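Local coordinates for protein extracellular ligand-binding receptor (Rhodopseudomonas palustris, PDB 4DQD) that probably serves as the solute-binding component of a transporter for aromatic acids, and binds 3-phenylpyruvic acid, at residues S25-A30 and H287-M292; Y114-N119 and L329-S334. All coordinates share one frame; numbering follows the deposited sequence.

Contact 1: residues S25-A30 and H287-M292; sequences SKTVAA and HLWDSM. With 3PY (3-hydroxypyruvic acid), chain E; PPY (3-phenylpyruvic acid), chain B.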
ATOM      1  N   SER A  25       5.689   5.724  10.637  1.00 14.84           N
ATOM      2  CA  SER A  25       5.937   6.475  11.864  1.00 15.49           C
ATOM      3  C   SER A  25       7.269   7.232  11.791  1.00 17.78           C
ATOM      4  O   SER A  25       7.373   8.380  12.247  1.00 18.75           O
ATOM      5  CB  SER A  25       5.929   5.526  13.069  1.00 17.31           C
ATOM      6  OG  SER A  25       6.125   6.247  14.276  1.00 23.12           O
ATOM      7  N   LYS A  26       8.288   6.592  11.218  1.00 17.00           N
ATOM      8  CA  LYS A  26       9.622   7.192  11.154  1.00 15.48           C
ATOM      9  C   LYS A  26       9.735   8.241  10.050  1.00 16.37           C
ATOM     10  O   LYS A  26      10.676   9.034  10.026  1.00 18.06           O
ATOM     11  CB  LYS A  26      10.689   6.108  10.972  1.00 14.83           C
ATOM     12  CG  LYS A  26      10.792   5.180  12.180  1.00 19.20           C
ATOM     13  CD  LYS A  26      11.819   4.083  11.967  1.00 24.90           C
ATOM     14  CE  LYS A  26      11.983   3.243  13.221  1.00 36.65           C
ATOM     15  NZ  LYS A  26      12.759   2.002  12.953  1.00 38.32           N
ATOM     16  N   THR A  27       8.763   8.243   9.146  1.00 15.11           N
ATOM     17  CA  THR A  27       8.733   9.215   8.065  1.00 14.56           C
ATOM     18  C   THR A  27       8.176  10.574   8.516  1.00 16.11           C
ATOM     19  O   THR A  27       8.490  11.616   7.921  1.00 16.85           O
ATOM     20  CB  THR A  27       7.956   8.638   6.849  1.00 13.88           C
ATOM     21  OG1 THR A  27       8.697   7.527   6.324  1.00 16.39           O
ATOM     22  CG2 THR A  27       7.794   9.675   5.727  1.00 16.22           C
ATOM     23  N   VAL A  28       7.375  10.567   9.579  1.00 16.85           N
ATOM     24  CA  VAL A  28       6.745  11.809  10.044  1.00 16.49           C
ATOM     25  C   VAL A  28       7.772  12.936  10.256  1.00 17.13           C
ATOM     26  O   VAL A  28       7.545  14.096   9.868  1.00 18.62           O
ATOM     27  CB  VAL A  28       5.922  11.592  11.335  1.00 16.65           C
ATOM     28  CG1 VAL A  28       5.377  12.936  11.837  1.00 17.91           C
ATOM     29  CG2 VAL A  28       4.773  10.601  11.090  1.00 17.02           C
ATOM     30  N   ALA A  29       8.907  12.592  10.862  1.00 17.12           N
ATOM     31  CA  ALA A  29       9.945  13.567  11.177  1.00 18.78           C
ATOM     32  C   ALA A  29      10.602  14.176   9.938  1.00 19.99           C
ATOM     33  O   ALA A  29      11.298  15.189  10.037  1.00 21.96           O
ATOM     34  CB  ALA A  29      11.002  12.930  12.070  1.00 21.84           C
ATOM     35  N   ALA A  30      10.378  13.559   8.778  1.00 17.08           N
ATOM     36  CA  ALA A  30      10.932  14.035   7.517  1.00 18.08           C
ATOM     37  C   ALA A  30       9.994  14.978   6.763  1.00 17.81           C
ATOM     38  O   ALA A  30      10.375  15.559   5.732  1.00 21.98           O
ATOM     39  CB  ALA A  30      11.322  12.843   6.623  1.00 18.88           C
ATOM     40  N   HIS A 287       4.535   5.588   1.329  1.00 14.42           N
ATOM     41  CA  HIS A 287       3.094   5.775   1.188  1.00 13.79           C
ATOM     42  C   HIS A 287       2.601   6.995   1.968  1.00 14.40           C
ATOM     43  O   HIS A 287       1.614   7.622   1.589  1.00 17.79           O
ATOM     44  CB  HIS A 287       2.352   4.508   1.580  1.00 13.45           C
ATOM     45  CG  HIS A 287       2.794   3.307   0.811  1.00 12.47           C
ATOM     46  ND1 HIS A 287       3.332   3.396  -0.455  1.00 14.74           N
ATOM     47  CD2 HIS A 287       2.775   1.987   1.120  1.00 12.13           C
ATOM     48  CE1 HIS A 287       3.633   2.185  -0.891  1.00 13.09           C
ATOM     49  NE2 HIS A 287       3.299   1.313   0.042  1.00 13.23           N
ATOM     50  N   LEU A 288       3.303   7.342   3.039  1.00 14.27           N
ATOM     51  CA  LEU A 288       3.021   8.599   3.743  1.00 14.98           C
ATOM     52  C   LEU A 288       3.600   9.764   2.948  1.00 14.16           C
ATOM     53  O   LEU A 288       2.946  10.779   2.733  1.00 13.78           O
ATOM     54  CB  LEU A 288       3.642   8.582   5.142  1.00 13.25           C
ATOM     55  CG  LEU A 288       3.542   9.887   5.938  1.00 13.96           C
ATOM     56  CD1 LEU A 288       2.102  10.419   5.998  1.00 15.85           C
ATOM     57  CD2 LEU A 288       4.125   9.731   7.352  1.00 15.48           C
ATOM     58  N   TRP A 289       4.845   9.601   2.509  1.00 12.39           N
ATOM     59  CA  TRP A 289       5.530  10.639   1.746  1.00 11.61           C
ATOM     60  C   TRP A 289       4.729  11.038   0.502  1.00 13.49           C
ATOM     61  O   TRP A 289       4.490  12.226   0.278  1.00 14.78           O
ATOM     62  CB  TRP A 289       6.931  10.136   1.351  1.00 12.24           C
ATOM     63  CG  TRP A 289       7.793  11.151   0.660  1.00 13.49           C
ATOM     64  CD1 TRP A 289       7.962  11.303  -0.689  1.00 14.96           C
ATOM     65  CD2 TRP A 289       8.620  12.141   1.283  1.00 15.58           C
ATOM     66  NE1 TRP A 289       8.844  12.326  -0.941  1.00 14.35           N
ATOM     67  CE2 TRP A 289       9.261  12.858   0.252  1.00 16.31           C
ATOM     68  CE3 TRP A 289       8.880  12.490   2.614  1.00 16.25           C
ATOM     69  CZ2 TRP A 289      10.150  13.907   0.511  1.00 16.77           C
ATOM     70  CZ3 TRP A 289       9.759  13.534   2.869  1.00 18.87           C
ATOM     71  CH2 TRP A 289      10.379  14.233   1.822  1.00 21.41           C
ATOM     72  N   ASP A 290       4.309  10.055  -0.302  1.00 14.43           N
ATOM     73  CA  ASP A 290       3.602  10.355  -1.549  1.00 12.02           C
ATOM     74  C   ASP A 290       2.230  10.973  -1.246  1.00 12.01           C
ATOM     75  O   ASP A 290       1.741  11.820  -2.002  1.00 12.97           O
ATOM     76  CB  ASP A 290       3.378   9.087  -2.391  1.00 12.46           C
ATOM     77  CG  ASP A 290       4.593   8.656  -3.214  1.00 14.49           C
ATOM     78  OD1 ASP A 290       5.594   9.404  -3.361  1.00 14.65           O
ATOM     79  OD2 ASP A 290       4.510   7.533  -3.756  1.00 14.25           O
ATOM     80  N   SER A 291       1.600  10.536  -0.161  1.00 12.72           N
ATOM     81  CA  SER A 291       0.324  11.138   0.235  1.00 13.04           C
ATOM     82  C   SER A 291       0.532  12.622   0.515  1.00 13.62           C
ATOM     83  O   SER A 291      -0.284  13.463   0.133  1.00 13.54           O
ATOM     84  CB  SER A 291      -0.250  10.449   1.483  1.00 11.86           C
ATOM     85  OG  SER A 291      -0.624   9.107   1.199  1.00 13.40           O
HETATM   86  N   MSE A 292       1.628  12.937   1.195  1.00 12.79           N
HETATM   87  CA  MSE A 292       1.965  14.328   1.459  1.00 14.71           C
HETATM   88  C   MSE A 292       2.317  15.111   0.206  1.00 16.95           C
HETATM   89  O   MSE A 292       2.107  16.313   0.157  1.00 15.32           O
HETATM   90  CB  MSE A 292       3.052  14.437   2.529  1.00 16.43           C
HETATM   91  CG  MSE A 292       2.524  14.218   3.942  1.00 15.73           C
HETATM   92 SE   MSE A 292       1.083  15.457   4.465  0.66 18.64          SE
HETATM   93  CE  MSE A 292       1.998  17.142   4.081  1.00 14.75           C
TER
HETATM   94  C1  3PY E 404       6.536  15.335  -0.307  1.00 36.41           C
HETATM   95  O1  3PY E 404       5.944  14.279   0.034  1.00 48.59           O
HETATM   96  O2  3PY E 404       6.670  15.643  -1.524  1.00 24.96           O
HETATM   97  C2  3PY E 404       7.077  16.214   0.760  1.00 33.34           C
HETATM   98  O3  3PY E 404       7.770  17.183   0.477  1.00 29.15           O
HETATM   99  C3  3PY E 404       6.711  15.916   2.165  1.00 29.53           C
HETATM  100  O4  3PY E 404       5.553  16.628   2.422  1.00 31.10           O
HETATM  101  C1  PPY B 401      -3.194  -4.771   3.922  1.00 26.34           C
HETATM  102  O1  PPY B 401      -2.374  -5.574   4.447  1.00 31.14           O
HETATM  103  O2  PPY B 401      -4.381  -4.694   4.237  1.00 20.38           O
HETATM  104  C2  PPY B 401      -2.736  -3.904   2.846  1.00 22.19           C
HETATM  105  O3  PPY B 401      -3.512  -3.051   2.403  1.00 16.85           O
HETATM  106  C3  PPY B 401      -1.350  -4.239   2.439  1.00 23.67           C
HETATM  107  C1' PPY B 401      -0.628  -3.237   1.628  1.00 19.33           C
HETATM  108  C2' PPY B 401       0.093  -3.639   0.535  1.00 15.95           C
HETATM  109  C3' PPY B 401       0.834  -2.644  -0.287  1.00 20.34           C
HETATM  110  C4' PPY B 401       0.813  -1.318   0.060  1.00 16.41           C
HETATM  111  C5' PPY B 401       0.040  -0.901   1.264  1.00 17.81           C
HETATM  112  C6' PPY B 401      -0.646  -1.805   2.014  1.00 18.13           C
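Leu288 sets its CD2 methyl against both Thr27 and Val28, lying 3.9 Å from Val28 CG2 and 4.0 Å from Thr27 CG2. Its CG is anti to the backbone N (chi1 174°), which carries the isobutyl group off helix 284-305 toward 25-30. Thr27 and Leu288 run alongside each other in opposing senses, whereas Val28 meets the leucine at a slant. Thr27 touches with CB and CG2 and turns OG1 back to hydrogen-bond Pro23 O. Ile9 of strand 5-11 touches both Val28 and Leu288, so the two segments pack together against the sheet.

The next residue, Trp289, presents the rim of its six-membered ring to 25-30. Ala30 O approaches CZ3 at 3.6 Å near the ring plane, an edge contact rather than a stack, and Thr27 CG2 also sits at this edge. One face of the indole carries 3-hydroxypyruvic acid, whose O1 stands 3.5 Å above the plane, offset toward the rim. The same O1 lies 2.5 Å from Trp289 O, an approach short enough to be consistent with a protonated acid. Met292 CB comes within 3.3 Å of O4 of this small acid, and Thr293, Arg267 and Glu296 add hydrogen bonds to it.

His287 leaves the helix in another direction. Its NE2 reaches to 3.6 Å from C4' of 3-phenylpyruvic acid, with the ligand carbon placed obliquely to the imidazole. A turn later, Ser291 OG donates to His287 O at 2.7 Å, the hydroxyl nearly in line with the carbonyl (170°). Helix 284-305 thus lies between two bound acids and packs on 25-30, which carries on from helix 18-27, within the alpha/beta domain built on strands 5-11 and 38-46 of this periplasmic binding protein of the leucine-binding family.

Contact 2: residues Y114-N119 and L329-S334; sequences YKVVPN and LNNGLS. With PPY (3-phenylpyruvic acid), chain B.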
ATOM      1  N   TYR A 114      -8.499   9.578  -0.946  1.00 12.49           N
ATOM      2  CA  TYR A 114      -7.470   9.428  -1.987  1.00 11.93           C
ATOM      3  C   TYR A 114      -6.508   8.327  -1.592  1.00 14.30           C
ATOM      4  O   TYR A 114      -6.428   7.964  -0.416  1.00 13.55           O
ATOM      5  CB  TYR A 114      -6.730  10.751  -2.213  1.00 12.25           C
ATOM      6  CG  TYR A 114      -7.655  11.781  -2.808  1.00 12.29           C
ATOM      7  CD1 TYR A 114      -7.917  11.792  -4.177  1.00 14.71           C
ATOM      8  CD2 TYR A 114      -8.333  12.683  -1.997  1.00 12.69           C
ATOM      9  CE1 TYR A 114      -8.787  12.708  -4.724  1.00 13.69           C
ATOM     10  CE2 TYR A 114      -9.213  13.598  -2.534  1.00 13.06           C
ATOM     11  CZ  TYR A 114      -9.437  13.605  -3.896  1.00 14.30           C
ATOM     12  OH  TYR A 114     -10.316  14.510  -4.426  1.00 15.50           O
ATOM     13  N   LYS A 115      -5.779   7.791  -2.569  1.00 11.56           N
ATOM     14  CA  LYS A 115      -5.058   6.540  -2.331  1.00 11.84           C
ATOM     15  C   LYS A 115      -3.834   6.433  -3.222  1.00 11.75           C
ATOM     16  O   LYS A 115      -3.958   6.171  -4.416  1.00 12.33           O
ATOM     17  CB  LYS A 115      -6.013   5.370  -2.592  1.00 13.93           C
ATOM     18  CG  LYS A 115      -5.434   3.980  -2.345  1.00 12.65           C
ATOM     19  CD  LYS A 115      -6.541   2.939  -2.524  1.00 12.59           C
ATOM     20  CE  LYS A 115      -6.016   1.535  -2.360  1.00 13.12           C
ATOM     21  NZ  LYS A 115      -5.149   1.163  -3.524  1.00 13.15           N
ATOM     22  N   VAL A 116      -2.649   6.637  -2.651  1.00 11.84           N
ATOM     23  CA  VAL A 116      -1.428   6.594  -3.457  1.00 12.76           C
ATOM     24  C   VAL A 116      -0.923   5.195  -3.824  1.00 12.10           C
ATOM     25  O   VAL A 116      -0.199   5.053  -4.799  1.00 13.24           O
ATOM     26  CB  VAL A 116      -0.255   7.380  -2.819  1.00 12.88           C
ATOM     27  CG1 VAL A 116      -0.613   8.853  -2.693  1.00 15.22           C
ATOM     28  CG2 VAL A 116       0.133   6.779  -1.469  1.00 14.66           C
ATOM     29  N   VAL A 117      -1.263   4.166  -3.042  1.00 12.17           N
ATOM     30  CA  VAL A 117      -0.814   2.819  -3.396  1.00 11.99           C
ATOM     31  C   VAL A 117      -1.673   2.323  -4.558  1.00 12.05           C
ATOM     32  O   VAL A 117      -2.887   2.445  -4.513  1.00 13.67           O
ATOM     33  CB  VAL A 117      -0.973   1.840  -2.222  1.00 11.82           C
ATOM     34  CG1 VAL A 117      -0.650   0.404  -2.680  1.00 12.77           C
ATOM     35  CG2 VAL A 117      -0.069   2.265  -1.060  1.00 13.47           C
ATOM     36  N   PRO A 118      -1.051   1.791  -5.615  1.00 13.44           N
ATOM     37  CA  PRO A 118      -1.922   1.367  -6.720  1.00 11.54           C
ATOM     38  C   PRO A 118      -2.932   0.302  -6.301  1.00 12.99           C
ATOM     39  O   PRO A 118      -2.613  -0.605  -5.522  1.00 13.43           O
ATOM     40  CB  PRO A 118      -0.928   0.785  -7.741  1.00 13.37           C
ATOM     41  CG  PRO A 118       0.356   1.540  -7.459  1.00 14.37           C
ATOM     42  CD  PRO A 118       0.380   1.675  -5.954  1.00 13.37           C
ATOM     43  N   ASN A 119      -4.145   0.417  -6.828  1.00 13.22           N
ATOM     44  CA  ASN A 119      -5.201  -0.562  -6.525  1.00 13.32           C
ATOM     45  C   ASN A 119      -4.775  -2.003  -6.787  1.00 12.46           C
ATOM     46  O   ASN A 119      -4.184  -2.324  -7.823  1.00 13.16           O
ATOM     47  CB  ASN A 119      -6.466  -0.265  -7.327  1.00 15.57           C
ATOM     48  CG  ASN A 119      -7.226   0.957  -6.820  1.00 14.80           C
ATOM     49  OD1 ASN A 119      -6.981   1.471  -5.721  1.00 14.98           O
ATOM     50  ND2 ASN A 119      -8.178   1.405  -7.617  1.00 15.73           N
ATOM     51  N   LEU A 329       4.907   9.761  -8.836  1.00 14.77           N
ATOM     52  CA  LEU A 329       5.080   9.433  -7.427  1.00 13.56           C
ATOM     53  C   LEU A 329       5.954   8.190  -7.324  1.00 13.65           C
ATOM     54  O   LEU A 329       6.186   7.491  -8.316  1.00 13.65           O
ATOM     55  CB  LEU A 329       3.727   9.135  -6.786  1.00 14.13           C
ATOM     56  CG  LEU A 329       2.741  10.303  -6.739  1.00 14.74           C
ATOM     57  CD1 LEU A 329       1.401   9.812  -6.191  1.00 15.14           C
ATOM     58  CD2 LEU A 329       3.288  11.446  -5.883  1.00 14.91           C
ATOM     59  N   ASN A 330       6.438   7.902  -6.121  1.00 13.85           N
ATOM     60  CA  ASN A 330       7.150   6.648  -5.911  1.00 13.25           C
ATOM     61  C   ASN A 330       6.249   5.456  -6.203  1.00 12.81           C
ATOM     62  O   ASN A 330       6.715   4.389  -6.603  1.00 13.71           O
ATOM     63  CB  ASN A 330       7.664   6.591  -4.480  1.00 15.77           C
ATOM     64  CG  ASN A 330       8.832   7.516  -4.262  1.00 14.69           C
ATOM     65  OD1 ASN A 330       9.971   7.141  -4.540  1.00 14.94           O
ATOM     66  ND2 ASN A 330       8.565   8.740  -3.788  1.00 15.33           N
ATOM     67  N   ASN A 331       4.949   5.660  -6.016  1.00 12.67           N
ATOM     68  CA  ASN A 331       3.969   4.620  -6.277  1.00 12.34           C
ATOM     69  C   ASN A 331       3.552   4.472  -7.733  1.00 12.59           C
ATOM     70  O   ASN A 331       2.855   3.516  -8.075  1.00 15.84           O
ATOM     71  CB  ASN A 331       2.726   4.857  -5.421  1.00 11.29           C
ATOM     72  CG  ASN A 331       2.849   4.244  -4.044  1.00 14.17           C
ATOM     73  OD1 ASN A 331       2.627   3.041  -3.869  1.00 14.00           O
ATOM     74  ND2 ASN A 331       3.190   5.066  -3.050  1.00 13.38           N
ATOM     75  N   GLY A 332       3.985   5.390  -8.596  1.00 12.90           N
ATOM     76  CA  GLY A 332       3.678   5.285 -10.012  1.00 13.52           C
ATOM     77  C   GLY A 332       3.262   6.606 -10.644  1.00 13.89           C
ATOM     78  O   GLY A 332       3.390   7.661 -10.030  1.00 14.53           O
ATOM     79  N   LEU A 333       2.752   6.539 -11.872  1.00 15.33           N
ATOM     80  CA  LEU A 333       2.333   7.742 -12.590  1.00 15.06           C
ATOM     81  C   LEU A 333       0.862   7.992 -12.299  1.00 18.00           C
ATOM     82  O   LEU A 333       0.005   7.210 -12.712  1.00 16.51           O
ATOM     83  CB  LEU A 333       2.555   7.571 -14.090  1.00 16.73           C
ATOM     84  CG  LEU A 333       2.100   8.746 -14.953  1.00 20.24           C
ATOM     85  CD1 LEU A 333       2.908   9.988 -14.622  1.00 21.55           C
ATOM     86  CD2 LEU A 333       2.265   8.369 -16.418  1.00 26.00           C
ATOM     87  N   SER A 334       0.592   9.080 -11.584  1.00 14.56           N
ATOM     88  CA  SER A 334      -0.720   9.347 -11.006  1.00 14.96           C
ATOM     89  C   SER A 334      -1.507  10.396 -11.773  1.00 16.63           C
ATOM     90  O   SER A 334      -1.027  11.506 -12.008  1.00 16.36           O
ATOM     91  CB  SER A 334      -0.555   9.812  -9.559  1.00 15.79           C
ATOM     92  OG  SER A 334      -1.816  10.120  -8.970  1.00 15.33           O
TER
HETATM   93  C1  PPY B 401      -3.194  -4.771   3.922  1.00 26.34           C
HETATM   94  O1  PPY B 401      -2.374  -5.574   4.447  1.00 31.14           O
HETATM   95  O2  PPY B 401      -4.381  -4.694   4.237  1.00 20.38           O
HETATM   96  C2  PPY B 401      -2.736  -3.904   2.846  1.00 22.19           C
HETATM   97  O3  PPY B 401      -3.512  -3.051   2.403  1.00 16.85           O
HETATM   98  C3  PPY B 401      -1.350  -4.239   2.439  1.00 23.67           C
HETATM   99  C1' PPY B 401      -0.628  -3.237   1.628  1.00 19.33           C
HETATM  100  C2' PPY B 401       0.093  -3.639   0.535  1.00 15.95           C
HETATM  101  C3' PPY B 401       0.834  -2.644  -0.287  1.00 20.34           C
HETATM  102  C4' PPY B 401       0.813  -1.318   0.060  1.00 16.41           C
HETATM  103  C5' PPY B 401       0.040  -0.901   1.264  1.00 17.81           C
HETATM  104  C6' PPY B 401      -0.646  -1.805   2.014  1.00 18.13           C
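Asn331 ND2 hydrogen-bonds to Asp290 OD2 and His287 ND1, while the rest of the side chain lies against the backbone of 116-118. Its CB comes to 3.0 Å from Val116 O, and its OD1 sits 3.4 Å from Pro118 CD. Pro118 CG in turn approaches Asn331 O at 3.2 Å. With an alanine here the CB contact would remain, but Asp290 OD2 and His287 ND1 would probably lose the amide they share and a gap would open beside Pro118. Val116 CG1 meets Leu329 CD1 at 4.1 Å, the side chains crossing at about a right angle.

Lys115 NZ is gripped by three carbonyl oxygens: Val117 O at 2.8 Å, Asn119 OD1 at 2.9 Å and Ala98 O. The ammonium stands above the carbonyl plane of Val117 but in the plane of the Asn119 amide, on a lone pair of OD1, and ties the loop 116-119 back to Lys115.

On the ligand side, Val117 CG1 lies opposite the backbone N (chi1 173°), which helps bring both methyls to the phenyl ring of 3-phenylpyruvic acid, CG1 3.6 Å from C4'. A type I turn, Leu329 to Gly332, joins strands 327-329 and 332-334, and this beta-hairpin backs the ligand-pocket wall of a periplasmic binding protein.

How the contacts relate
Helix 284-305 joins the two contacts, whose centres are 14 Å apart. Asp290 reaches from contact 1 to the hairpin turn of contact 2 with both carboxylate oxygens: OD2 probably accepts from Asn331 ND2 at 2.9 Å and OD1 from Asn330 ND2 at 3.1 Å. Packing adds to this, with His287 O lying 3.5 Å from Val116 CG2. His287 of contact 1 and Val117 of contact 2 touch each other and the phenyl end of 3-phenylpyruvic acid, whose oxygens are held by Arg175, Thr76 and Ala98. Contact 1 also supplies Trp289 and Met292 to the 3-hydroxypyruvic acid site; Leu329 of contact 2 has its side chain about 7 Å from that ligand.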